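Local coordinates for protein chlamydomonas reinhardtii THB1 (Chlamydomonas reinhardtii, PDB 6CII) that binds one heme as a group I truncated (2-on-2) hemoglobin and probably binds oxygen, at residues G15-A18 with A19-A23; A55-T58 with Y59-G63; E113-A116 with I117-S120. One frame throughout, in Å; residues are numbered along the deposited sequence.

Contact 1. Residues G15-A18 with A19-A23; sequences GGEA and AVEKA
Glu17 and Glu21, one turn apart at the start of helix 16-33, run side by side and point the same way. Glu17 swings CG opposite its backbone N (chi1 179°), whereas Glu21, in the one of its two conformers described here, puts CG opposite its own carbonyl carbon (chi1 -65°); both chains then extend. The different first torsions lean the two chains together, and Glu17 CG comes 3.7 Å from Glu21 CD. Their carboxylate planes are 29° apart, with Glu17 OE2 3.9 Å from Glu21 OE2. In this conformer a water bridges the two oxygens, donating a hydrogen to each, 3.1 Å from Glu21 OE2 and rather short to Glu17 OE2.

Backbone bonds carry the turn itself: Glu21 N donates to Glu17 O, and Val20 N to Gly16 O at 3.0 Å. Gly15 and Gly16 both have positive phi, which glycine accepts readily; Gly15 closes a Schellman motif on the preceding helix, and Gly16 leads into the next. Small Ala19 suits the place beside Gly15, whose C lies 3.8 Å from Ala19 CB. Val20, by contrast, is buried: it turns CG2 to 3.5 Å from Gly16 O and packs against helix 46-60.

Two carboxylates this close would be expected to repel; the water probably eases that cost in this conformer, and the second conformer of Glu21 suggests an exposed pair not rigidly held.

Contact 2. Residues A55-T58 with Y59-G63; sequences AFMT and YVFGG. With HEM (protoporphyrin IX containing Fe), chain B.
Val60 lays its CG1 methyl over one face of the Phe56 ring, a CH-pi contact with the methyl 3.9 Å from the ring centroid and 29° off the normal. Phe56 reaches this place because its CG stands opposite the backbone N (chi1 178°), which carries the ring along the helix toward the next turn. The ring also meets a heme methyl, with Phe56 CE2 3.5 Å from HEM CMB, and the Phe56 CB methylene meets another, HEM CMA, at 3.6 Å. A flat, apolar side chain suits this double duty, and Tyr67 adds an edge-to-face ring contact.

Next to it, in the one of its two conformers described here, Met57 lies alongside Phe61 in a Met-aromatic contact, the sulfur set obliquely to the ring with Met57 SD 3.8 Å from Phe61 CZ. The flexible thioether is bent at chi2, and in this conformer Met57 CE also nears HEM CMB, at 4.1 Å. Both residues are buried; Phe61 is covered by Leu10, Tyr11 and Ile117.

Here helix 46-60, the E helix of the globin fold, stops in a Schellman motif. Gly62, with positive phi, is its C-prime residue, suited to glycine because a CB would collide with the preceding carbonyl oxygen. Gly63 N closes the motif on Thr58 O at 2.7 Å, and Gly62 N bonds to Tyr59 O. Thr58 is partly exposed yet packed against Val20 and Tyr11, its hydroxyl satisfied by a hydrogen bond between Thr58 OG1 and Val54 O.

The other side is looser and nearer solvent. Tyr59 leads its ring away from Ala55-Thr58; Tyr59 CB packs 3.4 Å from Phe56 O, which lies near the ring plane at its edge. Exposed Ala55 contributes Ala55 O to Tyr59 N at 3.1 Å.

Contact 3. Residues E113-A116 with I117-S120; sequences EAMA and IVAS
Four successive i to i+4 bonds carry residues 113-120 as regular helix, from Ile117 N to Glu113 O at 3.0 Å through to Ser120 N to Ala116 O, the most bent of them at 139°. Along one flank, Glu113 and Ile117 run side by side in the same direction. Ile117 sets CG1 opposite its carbonyl carbon (chi1 -68°), which brings that branch over the preceding turn, with Ile117 CG1 3.3 Å from Glu113 O and Ile117 CD1 4.2 Å from Glu113 CG. The extended Glu113 lends its CG methylene to this apolar contact while its carboxylate reaches Arg13 in a salt bridge.

On another flank Met115 curls back through three torsions of like sign, and Met115 CE comes 4.3 Å from Val118 CB; a flexible thioether can fill such a place against Ala94 and Asp98. Buried Val118 turns CG2 to 3.4 Å from Ala114 O. Small Ala114 fits where the helix lies against Leu10 and Leu101, and exposed Ala116 and Ala119 simply favour helix. Ser120 folds its hydroxyl back, donating from Ser120 OG to a lone pair of Ile117 O in the carbonyl plane at 2.7 Å.

A helix with a buried apolar face (Ala114, Val118) and small residues outside fits the last long helix of the globin fold, the H helix, packed here against helix 87-103 with Val118 close to the heme.

In the fold
Contact 2 touches both of the others, its centre 11 Å from each of theirs, while the centres of contacts 1 and 3 are 16 Å apart. Contacts 1 and 3 do not touch, their nearest atoms being about 8 Å apart. Toward contact 1, Val20 CG1 packs 4.0 Å from Met57 CB. Toward contact 3, Phe61 CZ lies 3.8 Å from Ala114 CB, and Val60 O 3.6 Å from Ile117 CD1. Contact 2 touches the heme through Phe56, and the side chain of Val118 in contact 3 lies about 4 Å from it, whereas the side chain of Val20 in contact 1 stays about 11 Å away. Bound cyanide is about 7 Å from the side chain of Met57.

Contact 1. Residues G15-A18 with A19-A23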
loop_
_atom_site.group_PDB
_atom_site.type_symbol
_atom_site.label_atom_id
_atom_site.label_comp_id
_atom_site.label_asym_id
_atom_site.label_seq_id
_atom_site.Cartn_x
_atom_site.Cartn_y
_atom_site.Cartn_z
ATOM N N GLY A 15 -1.995 7.696 -13.602
ATOM C CA GLY A 15 -3.022 8.688 -13.358
ATOM C C GLY A 15 -2.756 9.578 -12.170
ATOM O O GLY A 15 -3.609 10.412 -11.835
ATOM N N GLY A 16 -1.614 9.421 -11.512
ATOM C CA GLY A 16 -1.218 10.389 -10.507
ATOM C C GLY A 16 -2.091 10.360 -9.268
ATOM O O GLY A 16 -2.573 9.311 -8.829
ATOM N N GLU A 17 -2.293 11.548 -8.692
ATOM C CA GLU A 17 -2.883 11.653 -7.358
ATOM C C GLU A 17 -4.303 11.084 -7.319
ATOM O O GLU A 17 -4.641 10.330 -6.406
ATOM C CB GLU A 17 -2.880 13.116 -6.900
ATOM C CG GLU A 17 -3.494 13.345 -5.533
ATOM C CD GLU A 17 -3.230 14.760 -5.053
ATOM O OE1 GLU A 17 -3.773 15.686 -5.678
ATOM O OE2 GLU A 17 -2.512 14.917 -4.058
ATOM N N ALA A 18 -5.146 11.440 -8.289
ATOM C CA ALA A 18 -6.522 10.941 -8.265
ATOM C C ALA A 18 -6.556 9.416 -8.236
ATOM O O ALA A 18 -7.356 8.818 -7.504
ATOM C CB ALA A 18 -7.291 11.446 -9.477
ATOM N N ALA A 19 -5.702 8.783 -9.040
ATOM C CA ALA A 19 -5.664 7.320 -9.125
ATOM C C ALA A 19 -5.180 6.698 -7.815
ATOM O O ALA A 19 -5.762 5.712 -7.328
ATOM C CB ALA A 19 -4.757 6.884 -10.283
ATOM N N VAL A 20 -4.085 7.230 -7.242
ATOM C CA VAL A 20 -3.569 6.639 -6.013
ATOM C C VAL A 20 -4.547 6.848 -4.860
ATOM O O VAL A 20 -4.802 5.932 -4.076
ATOM C CB VAL A 20 -2.168 7.183 -5.674
ATOM C CG1 VAL A 20 -1.685 6.624 -4.314
ATOM C CG2 VAL A 20 -1.192 6.789 -6.777
ATOM N N GLU A 21 -5.125 8.047 -4.749
ATOM C CA GLU A 21 -6.067 8.279 -3.663
ATOM C C GLU A 21 -7.275 7.355 -3.768
ATOM O O GLU A 21 -7.697 6.780 -2.758
ATOM C CB GLU A 21 -6.478 9.746 -3.629
ATOM C CG GLU A 21 -5.283 10.648 -3.283
ATOM C CD GLU A 21 -5.675 12.026 -2.796
ATOM O OE1 GLU A 21 -6.744 12.527 -3.203
ATOM O OE2 GLU A 21 -4.902 12.608 -2.007
ATOM N N LYS A 22 -7.827 7.178 -4.975
ATOM C CA LYS A 22 -8.942 6.257 -5.153
ATOM C C LYS A 22 -8.527 4.829 -4.811
ATOM O O LYS A 22 -9.260 4.111 -4.118
ATOM C CB LYS A 22 -9.468 6.338 -6.594
ATOM C CG LYS A 22 -10.606 5.366 -6.916
ATOM C CD LYS A 22 -11.846 5.693 -6.126
ATOM C CE LYS A 22 -13.065 4.970 -6.721
ATOM N NZ LYS A 22 -14.265 5.269 -5.901
ATOM N N ALA A 23 -7.350 4.405 -5.273
ATOM C CA ALA A 23 -6.930 3.034 -5.002
ATOM C C ALA A 23 -6.792 2.802 -3.507
ATOM O O ALA A 23 -7.257 1.785 -2.993
ATOM C CB ALA A 23 -5.615 2.724 -5.719
HETATM O O HOH W 1 -1.849 12.907 -2.639
#

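Contact 2. Residues A55-T58 with Y59-G63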
loop_
_atom_site.group_PDB
_atom_site.type_symbol
_atom_site.label_atom_id
_atom_site.label_comp_id
_atom_site.label_asym_id
_atom_site.label_seq_id
_atom_site.Cartn_x
_atom_site.Cartn_y
_atom_site.Cartn_z
ATOM N N ALA A 55 0.750 8.720 0.896
ATOM C CA ALA A 55 2.084 9.323 0.858
ATOM C C ALA A 55 3.146 8.282 0.549
ATOM O O ALA A 55 4.066 8.527 -0.257
ATOM C CB ALA A 55 2.383 10.036 2.190
ATOM N N PHE A 56 3.011 7.093 1.139
ATOM C CA PHE A 56 3.994 6.045 0.903
ATOM C C PHE A 56 3.935 5.559 -0.530
ATOM O O PHE A 56 4.965 5.443 -1.203
ATOM C CB PHE A 56 3.791 4.862 1.843
ATOM C CG PHE A 56 4.772 3.761 1.580
ATOM C CD1 PHE A 56 6.090 3.895 1.972
ATOM C CD2 PHE A 56 4.397 2.621 0.877
ATOM C CE1 PHE A 56 7.028 2.890 1.686
ATOM C CE2 PHE A 56 5.333 1.626 0.590
ATOM C CZ PHE A 56 6.633 1.770 0.999
ATOM N N MET A 57 2.732 5.246 -1.015
ATOM C CA MET A 57 2.594 4.736 -2.372
ATOM C C MET A 57 3.053 5.769 -3.390
ATOM O O MET A 57 3.697 5.429 -4.391
ATOM C CB MET A 57 1.142 4.343 -2.637
ATOM C CG MET A 57 0.663 3.215 -1.766
ATOM S SD MET A 57 1.395 1.678 -2.313
ATOM C CE MET A 57 0.669 0.506 -1.167
ATOM N N THR A 58 2.721 7.033 -3.146
ATOM C CA THR A 58 3.164 8.101 -4.039
ATOM C C THR A 58 4.686 8.108 -4.156
ATOM O O THR A 58 5.239 8.205 -5.263
ATOM C CB THR A 58 2.652 9.430 -3.493
ATOM O OG1 THR A 58 1.216 9.447 -3.516
ATOM C CG2 THR A 58 3.175 10.580 -4.328
ATOM N N TYR A 59 5.367 7.982 -3.018
ATOM C CA TYR A 59 6.829 7.931 -2.995
ATOM C C TYR A 59 7.370 6.725 -3.764
ATOM O O TYR A 59 8.224 6.881 -4.647
ATOM C CB TYR A 59 7.322 7.917 -1.546
ATOM C CG TYR A 59 8.794 7.604 -1.431
ATOM C CD1 TYR A 59 9.739 8.490 -1.915
ATOM C CD2 TYR A 59 9.223 6.403 -0.893
ATOM C CE1 TYR A 59 11.085 8.217 -1.827
ATOM C CE2 TYR A 59 10.588 6.114 -0.800
ATOM C CZ TYR A 59 11.502 7.027 -1.272
ATOM O OH TYR A 59 12.850 6.751 -1.197
ATOM N N VAL A 60 6.910 5.508 -3.443
ATOM C CA VAL A 60 7.554 4.354 -4.078
ATOM C C VAL A 60 7.160 4.211 -5.539
ATOM O O VAL A 60 7.879 3.549 -6.299
ATOM C CB VAL A 60 7.284 3.027 -3.347
ATOM C CG1 VAL A 60 7.883 3.100 -1.929
ATOM C CG2 VAL A 60 5.785 2.676 -3.337
ATOM N N PHE A 61 6.039 4.798 -5.967
ATOM C CA PHE A 61 5.708 4.822 -7.388
ATOM C C PHE A 61 6.395 5.976 -8.115
ATOM O O PHE A 61 6.129 6.182 -9.296
ATOM C CB PHE A 61 4.182 4.887 -7.602
ATOM C CG PHE A 61 3.417 3.670 -7.047
ATOM C CD1 PHE A 61 4.065 2.472 -6.774
ATOM C CD2 PHE A 61 2.047 3.736 -6.827
ATOM C CE1 PHE A 61 3.363 1.392 -6.269
ATOM C CE2 PHE A 61 1.342 2.633 -6.327
ATOM C CZ PHE A 61 2.023 1.472 -6.041
ATOM N N GLY A 62 7.275 6.719 -7.439
ATOM C CA GLY A 62 8.065 7.758 -8.087
ATOM C C GLY A 62 7.419 9.124 -8.183
ATOM O O GLY A 62 7.874 9.949 -8.984
ATOM N N GLY A 63 6.379 9.386 -7.413
ATOM C CA GLY A 63 5.632 10.631 -7.481
ATOM C C GLY A 63 6.040 11.693 -6.499
ATOM O O GLY A 63 5.478 12.794 -6.526
HETATM C CHA HEM B . 0.928 1.271 9.096
HETATM C CHB HEM B . 2.489 0.466 4.529
HETATM C CHC HEM B . 1.440 -4.324 5.075
HETATM C CHD HEM B . -0.992 -3.234 9.242
HETATM C C1A HEM B . 1.456 1.416 7.834
HETATM C C2A HEM B . 1.924 2.668 7.289
HETATM C C3A HEM B . 2.338 2.445 6.043
HETATM C C4A HEM B . 2.150 1.062 5.720
HETATM C CMA HEM B . 2.924 3.450 5.027
HETATM C CAA HEM B . 1.928 3.989 8.092
HETATM C CBA HEM B . 3.232 4.026 8.903
HETATM C CGA HEM B . 3.397 5.374 9.543
HETATM O O1A HEM B . 3.982 6.263 8.879
HETATM O O2A HEM B . 2.926 5.557 10.694
HETATM C C1B HEM B . 2.304 -0.891 4.311
HETATM C C2B HEM B . 2.575 -1.543 3.062
HETATM C C3B HEM B . 2.295 -2.842 3.180
HETATM C C4B HEM B . 1.820 -3.093 4.531
HETATM C CMB HEM B . 3.115 -0.822 1.810
HETATM C CAB HEM B . 2.480 -3.843 2.025
HETATM C CBB HEM B . 1.787 -4.973 1.940
HETATM C C1C HEM B . 0.698 -4.404 6.243
HETATM C C2C HEM B . 0.132 -5.615 6.807
HETATM C C3C HEM B . -0.516 -5.300 7.947
HETATM C C4C HEM B . -0.427 -3.873 8.148
HETATM C CMC HEM B . 0.335 -7.008 6.162
HETATM C CAC HEM B . -1.305 -6.212 8.928
HETATM C CBC HEM B . -2.146 -7.096 8.416
HETATM C C1D HEM B . -0.685 -1.899 9.486
HETATM C C2D HEM B . -1.228 -1.176 10.597
HETATM C C3D HEM B . -0.714 0.073 10.588
HETATM C C4D HEM B . 0.185 0.175 9.471
HETATM C CMD HEM B . -2.248 -1.764 11.601
HETATM C CAD HEM B . -1.035 1.186 11.601
HETATM C CBD HEM B . -0.265 0.928 12.897
HETATM C CGD HEM B . -0.604 2.005 13.906
HETATM O O1D HEM B . -0.949 1.654 15.063
HETATM O O2D HEM B . -0.522 3.210 13.553
HETATM N NA HEM B . 1.623 0.466 6.839
HETATM N NB HEM B . 1.827 -1.870 5.193
HETATM N NC HEM B . 0.365 -3.355 7.114
HETATM N ND HEM B . 0.178 -1.040 8.803
HETATM FE FE HEM B . 1.005 -1.418 7.000
#

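Contact 3. Residues E113-A116 with I117-S120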
loop_
_atom_site.group_PDB
_atom_site.type_symbol
_atom_site.label_atom_id
_atom_site.label_comp_id
_atom_site.label_asym_id
_atom_site.label_seq_id
_atom_site.Cartn_x
_atom_site.Cartn_y
_atom_site.Cartn_z
ATOM N N GLU A 113 4.071 -3.503 -12.568
ATOM C CA GLU A 113 5.147 -2.698 -12.006
ATOM C C GLU A 113 4.820 -2.302 -10.571
ATOM O O GLU A 113 5.653 -2.431 -9.665
ATOM C CB GLU A 113 5.378 -1.452 -12.858
ATOM C CG GLU A 113 6.602 -0.695 -12.351
ATOM C CD GLU A 113 7.046 0.440 -13.259
ATOM O OE1 GLU A 113 6.464 0.605 -14.348
ATOM O OE2 GLU A 113 7.990 1.156 -12.861
ATOM N N ALA A 114 3.606 -1.784 -10.362
ATOM C CA ALA A 114 3.204 -1.355 -9.028
ATOM C C ALA A 114 3.280 -2.514 -8.055
ATOM O O ALA A 114 3.787 -2.375 -6.931
ATOM C CB ALA A 114 1.783 -0.771 -9.079
ATOM N N MET A 115 2.819 -3.684 -8.479
ATOM C CA MET A 115 2.773 -4.784 -7.530
ATOM C C MET A 115 4.164 -5.338 -7.269
ATOM O O MET A 115 4.425 -5.850 -6.177
ATOM C CB MET A 115 1.821 -5.870 -8.034
ATOM C CG MET A 115 0.359 -5.450 -8.040
ATOM S SD MET A 115 -0.277 -4.684 -6.521
ATOM C CE MET A 115 0.207 -5.937 -5.312
ATOM N N ALA A 116 5.081 -5.225 -8.234
ATOM C CA ALA A 116 6.459 -5.620 -7.946
ATOM C C ALA A 116 7.108 -4.672 -6.953
ATOM O O ALA A 116 7.913 -5.095 -6.112
ATOM C CB ALA A 116 7.260 -5.671 -9.237
ATOM N N ILE A 117 6.794 -3.385 -7.057
ATOM C CA ILE A 117 7.279 -2.416 -6.082
ATOM C C ILE A 117 6.716 -2.725 -4.696
ATOM O O ILE A 117 7.449 -2.708 -3.697
ATOM C CB ILE A 117 6.934 -0.985 -6.534
ATOM C CG1 ILE A 117 7.726 -0.605 -7.773
ATOM C CG2 ILE A 117 7.201 -0.001 -5.395
ATOM C CD1 ILE A 117 7.240 0.657 -8.429
ATOM N N VAL A 118 5.420 -3.033 -4.610
ATOM C CA VAL A 118 4.881 -3.471 -3.325
ATOM C C VAL A 118 5.594 -4.729 -2.838
ATOM O O VAL A 118 5.885 -4.875 -1.646
ATOM C CB VAL A 118 3.364 -3.674 -3.424
ATOM C CG1 VAL A 118 2.825 -4.290 -2.117
ATOM C CG2 VAL A 118 2.711 -2.361 -3.725
ATOM N N ALA A 119 5.891 -5.663 -3.745
ATOM C CA ALA A 119 6.612 -6.853 -3.302
ATOM C C ALA A 119 7.963 -6.484 -2.702
ATOM O O ALA A 119 8.430 -7.144 -1.760
ATOM C CB ALA A 119 6.792 -7.831 -4.461
ATOM N N SER A 120 8.605 -5.448 -3.234
ATOM C CA SER A 120 9.912 -5.059 -2.723
ATOM C C SER A 120 9.832 -4.526 -1.302
ATOM O O SER A 120 10.859 -4.495 -0.614
ATOM C CB SER A 120 10.553 -4.023 -3.645
ATOM O OG SER A 120 10.143 -2.707 -3.311
#